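AAA ATPase, central region (Enterococcus faecium, PDB 2QW6) is probably an ATP-hydrolysing AAA+ protein of the MgsA family, represented here by its all-helical C-terminal domain. Local coordinates at residues S19-S24 / D31-Y36. Residues are numbered along the deposited sequence; the frame is centred on the assembly and turned at random.
Sequences SAFQKS and DAALHY
A20 O, 3.9 Å from Y36 CE2 across the contact, takes two donors from S24, its backbone N and its hydroxyl. The motif is an antiparallel helical hairpin: helices 17-26 and 30-43 are joined by a short turn, and the axes of segments 19-24 and 31-36 approach to 8.4 Å at 155°. S24 OG lies 2.8 Å from A20 O, on the opposite face of the carbonyl plane from S24 N. Its chi1 of -47° sets the hydroxyl beside its own backbone N, turned back toward the carbonyl one turn earlier. The bond probably helps hold S24 OG at the edge of the Y36 ring, 3.4 Å from Y36 CE2. No hydrogen bond joins the two segments; close packing holds the hairpin here. Y36 lays one ring face against the backbone of A20 and F21. H35 CD2 lies over the centre of the other face. A20 CB is 3.5 Å from Y36 CZ, and the Y36 hydroxyl hydrogen-bonds to Y15 OH. S24 CB packs on A32 CB and A33 near the turn. The F21 and Y36 side chains run alongside in opposing directions, with F21 CD1 3.7 Å from Y36 CB. F21 also reaches L53 of helix 46-59, and A33 touches V95 and C99 of helix 88-100. With its CG anti to the backbone N (chi1 175°), F21 brings its ring edge to a carbonyl, with CE1 3.3 Å from A33 O.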
ATOM      1  N   SER D  19       5.036 -22.251  13.165  1.00 37.53           N
ATOM      2  CA  SER D  19       4.505 -21.807  14.465  1.00 38.28           C
ATOM      3  C   SER D  19       5.593 -21.306  15.415  1.00 37.39           C
ATOM      4  O   SER D  19       5.367 -20.353  16.156  1.00 37.79           O
ATOM      5  CB  SER D  19       3.718 -22.911  15.139  1.00 39.10           C
ATOM      6  OG  SER D  19       2.738 -23.389  14.233  1.00 44.07           O
ATOM      7  N   ALA D  20       6.769 -21.938  15.390  1.00 36.49           N
ATOM      8  CA  ALA D  20       7.873 -21.537  16.262  1.00 35.64           C
ATOM      9  C   ALA D  20       8.378 -20.157  15.801  1.00 35.58           C
ATOM     10  O   ALA D  20       8.680 -19.278  16.629  1.00 35.41           O
ATOM     11  CB  ALA D  20       8.976 -22.582  16.218  1.00 34.72           C
ATOM     12  N   PHE D  21       8.438 -19.969  14.477  1.00 35.30           N
ATOM     13  CA  PHE D  21       8.696 -18.657  13.848  1.00 35.39           C
ATOM     14  C   PHE D  21       7.721 -17.582  14.372  1.00 35.67           C
ATOM     15  O   PHE D  21       8.147 -16.528  14.861  1.00 34.87           O
ATOM     16  CB  PHE D  21       8.582 -18.825  12.334  1.00 35.07           C
ATOM     17  CG  PHE D  21       8.694 -17.549  11.536  1.00 35.39           C
ATOM     18  CD1 PHE D  21       9.879 -16.815  11.497  1.00 34.71           C
ATOM     19  CD2 PHE D  21       7.633 -17.133  10.743  1.00 36.01           C
ATOM     20  CE1 PHE D  21       9.988 -15.672  10.701  1.00 34.20           C
ATOM     21  CE2 PHE D  21       7.736 -15.970   9.926  1.00 35.17           C
ATOM     22  CZ  PHE D  21       8.903 -15.255   9.901  1.00 33.27           C
ATOM     23  N   GLN D  22       6.422 -17.887  14.320  1.00 36.47           N
ATOM     24  CA  GLN D  22       5.400 -17.023  14.862  1.00 38.68           C
ATOM     25  C   GLN D  22       5.621 -16.664  16.346  1.00 38.94           C
ATOM     26  O   GLN D  22       5.592 -15.484  16.730  1.00 39.14           O
ATOM     27  CB  GLN D  22       4.008 -17.634  14.657  1.00 38.05           C
ATOM     28  CG  GLN D  22       2.896 -16.713  15.195  1.00 40.23           C
ATOM     29  CD  GLN D  22       1.494 -17.142  14.781  1.00 41.94           C
ATOM     30  OE1 GLN D  22       1.265 -18.320  14.458  1.00 46.63           O
ATOM     31  NE2 GLN D  22       0.536 -16.183  14.794  1.00 45.46           N
ATOM     32  N   LYS D  23       5.816 -17.682  17.179  1.00 39.50           N
ATOM     33  CA  LYS D  23       6.177 -17.467  18.588  1.00 40.08           C
ATOM     34  C   LYS D  23       7.377 -16.551  18.797  1.00 39.42           C
ATOM     35  O   LYS D  23       7.310 -15.657  19.613  1.00 39.60           O
ATOM     36  CB  LYS D  23       6.439 -18.794  19.290  1.00 40.43           C
ATOM     37  CG  LYS D  23       5.200 -19.631  19.582  1.00 42.93           C
ATOM     38  CD  LYS D  23       5.659 -20.919  20.294  1.00 47.72           C
ATOM     39  CE  LYS D  23       4.955 -22.192  19.789  1.00 49.97           C
ATOM     40  NZ  LYS D  23       3.523 -22.250  20.214  1.00 50.21           N
ATOM     41  N   SER D  24       8.467 -16.766  18.067  1.00 39.47           N
ATOM     42  CA  SER D  24       9.666 -15.907  18.200  1.00 39.79           C
ATOM     43  C   SER D  24       9.381 -14.439  17.967  1.00 40.02           C
ATOM     44  O   SER D  24      10.002 -13.572  18.587  1.00 39.85           O
ATOM     45  CB  SER D  24      10.721 -16.299  17.177  1.00 39.37           C
ATOM     46  OG  SER D  24      10.881 -17.692  17.168  1.00 42.87           O
ATOM     47  N   ASP D  31      16.809 -12.723  16.596  1.00 38.80           N
ATOM     48  CA  ASP D  31      17.726 -13.801  16.172  1.00 38.28           C
ATOM     49  C   ASP D  31      17.012 -15.113  15.884  1.00 36.14           C
ATOM     50  O   ASP D  31      17.280 -15.746  14.863  1.00 36.68           O
ATOM     51  CB  ASP D  31      18.838 -14.056  17.216  1.00 39.61           C
ATOM     52  CG  ASP D  31      19.741 -12.849  17.441  1.00 44.74           C
ATOM     53  OD1 ASP D  31      19.998 -12.048  16.480  1.00 50.91           O
ATOM     54  OD2 ASP D  31      20.202 -12.711  18.594  1.00 49.93           O
ATOM     55  N   ALA D  32      16.136 -15.535  16.788  1.00 33.83           N
ATOM     56  CA  ALA D  32      15.345 -16.747  16.561  1.00 32.72           C
ATOM     57  C   ALA D  32      14.472 -16.623  15.323  1.00 31.86           C
ATOM     58  O   ALA D  32      14.389 -17.560  14.557  1.00 31.95           O
ATOM     59  CB  ALA D  32      14.472 -17.093  17.769  1.00 31.95           C
ATOM     60  N   ALA D  33      13.827 -15.473  15.141  1.00 30.74           N
ATOM     61  CA  ALA D  33      12.881 -15.291  14.035  1.00 30.81           C
ATOM     62  C   ALA D  33      13.612 -15.360  12.713  1.00 30.72           C
ATOM     63  O   ALA D  33      13.128 -15.988  11.801  1.00 30.28           O
ATOM     64  CB  ALA D  33      12.146 -13.984  14.165  1.00 30.12           C
ATOM     65  N   LEU D  34      14.789 -14.729  12.636  1.00 31.36           N
ATOM     66  CA  LEU D  34      15.638 -14.790  11.452  1.00 32.20           C
ATOM     67  C   LEU D  34      16.285 -16.136  11.263  1.00 32.03           C
ATOM     68  O   LEU D  34      16.513 -16.527  10.129  1.00 33.40           O
ATOM     69  CB  LEU D  34      16.722 -13.715  11.476  1.00 32.67           C
ATOM     70  CG  LEU D  34      16.276 -12.250  11.450  1.00 35.47           C
ATOM     71  CD1 LEU D  34      17.475 -11.304  11.788  1.00 34.94           C
ATOM     72  CD2 LEU D  34      15.641 -11.905  10.081  1.00 37.72           C
ATOM     73  N   HIS D  35      16.588 -16.843  12.353  1.00 31.60           N
ATOM     74  CA  HIS D  35      17.013 -18.251  12.259  1.00 31.66           C
ATOM     75  C   HIS D  35      15.978 -19.048  11.488  1.00 31.51           C
ATOM     76  O   HIS D  35      16.316 -19.707  10.535  1.00 31.84           O
ATOM     77  CB  HIS D  35      17.221 -18.891  13.652  1.00 32.17           C
ATOM     78  CG  HIS D  35      17.296 -20.392  13.623  1.00 30.56           C
ATOM     79  ND1 HIS D  35      18.432 -21.076  13.236  1.00 29.01           N
ATOM     80  CD2 HIS D  35      16.372 -21.335  13.913  1.00 29.37           C
ATOM     81  CE1 HIS D  35      18.199 -22.375  13.278  1.00 30.89           C
ATOM     82  NE2 HIS D  35      16.962 -22.561  13.706  1.00 32.13           N
ATOM     83  N   TYR D  36      14.720 -18.953  11.921  1.00 31.55           N
ATOM     84  CA  TYR D  36      13.584 -19.663  11.336  1.00 31.82           C
ATOM     85  C   TYR D  36      13.237 -19.218   9.924  1.00 32.18           C
ATOM     86  O   TYR D  36      12.972 -20.062   9.064  1.00 31.93           O
ATOM     87  CB  TYR D  36      12.345 -19.503  12.227  1.00 32.05           C
ATOM     88  CG  TYR D  36      12.378 -20.347  13.484  1.00 31.71           C
ATOM     89  CD1 TYR D  36      12.432 -21.742  13.399  1.00 32.02           C
ATOM     90  CD2 TYR D  36      12.319 -19.758  14.757  1.00 32.09           C
ATOM     91  CE1 TYR D  36      12.455 -22.532  14.543  1.00 32.81           C
ATOM     92  CE2 TYR D  36      12.334 -20.554  15.935  1.00 30.10           C
ATOM     93  CZ  TYR D  36      12.414 -21.924  15.803  1.00 31.98           C
ATOM     94  OH  TYR D  36      12.415 -22.726  16.914  1.00 34.24           O
TER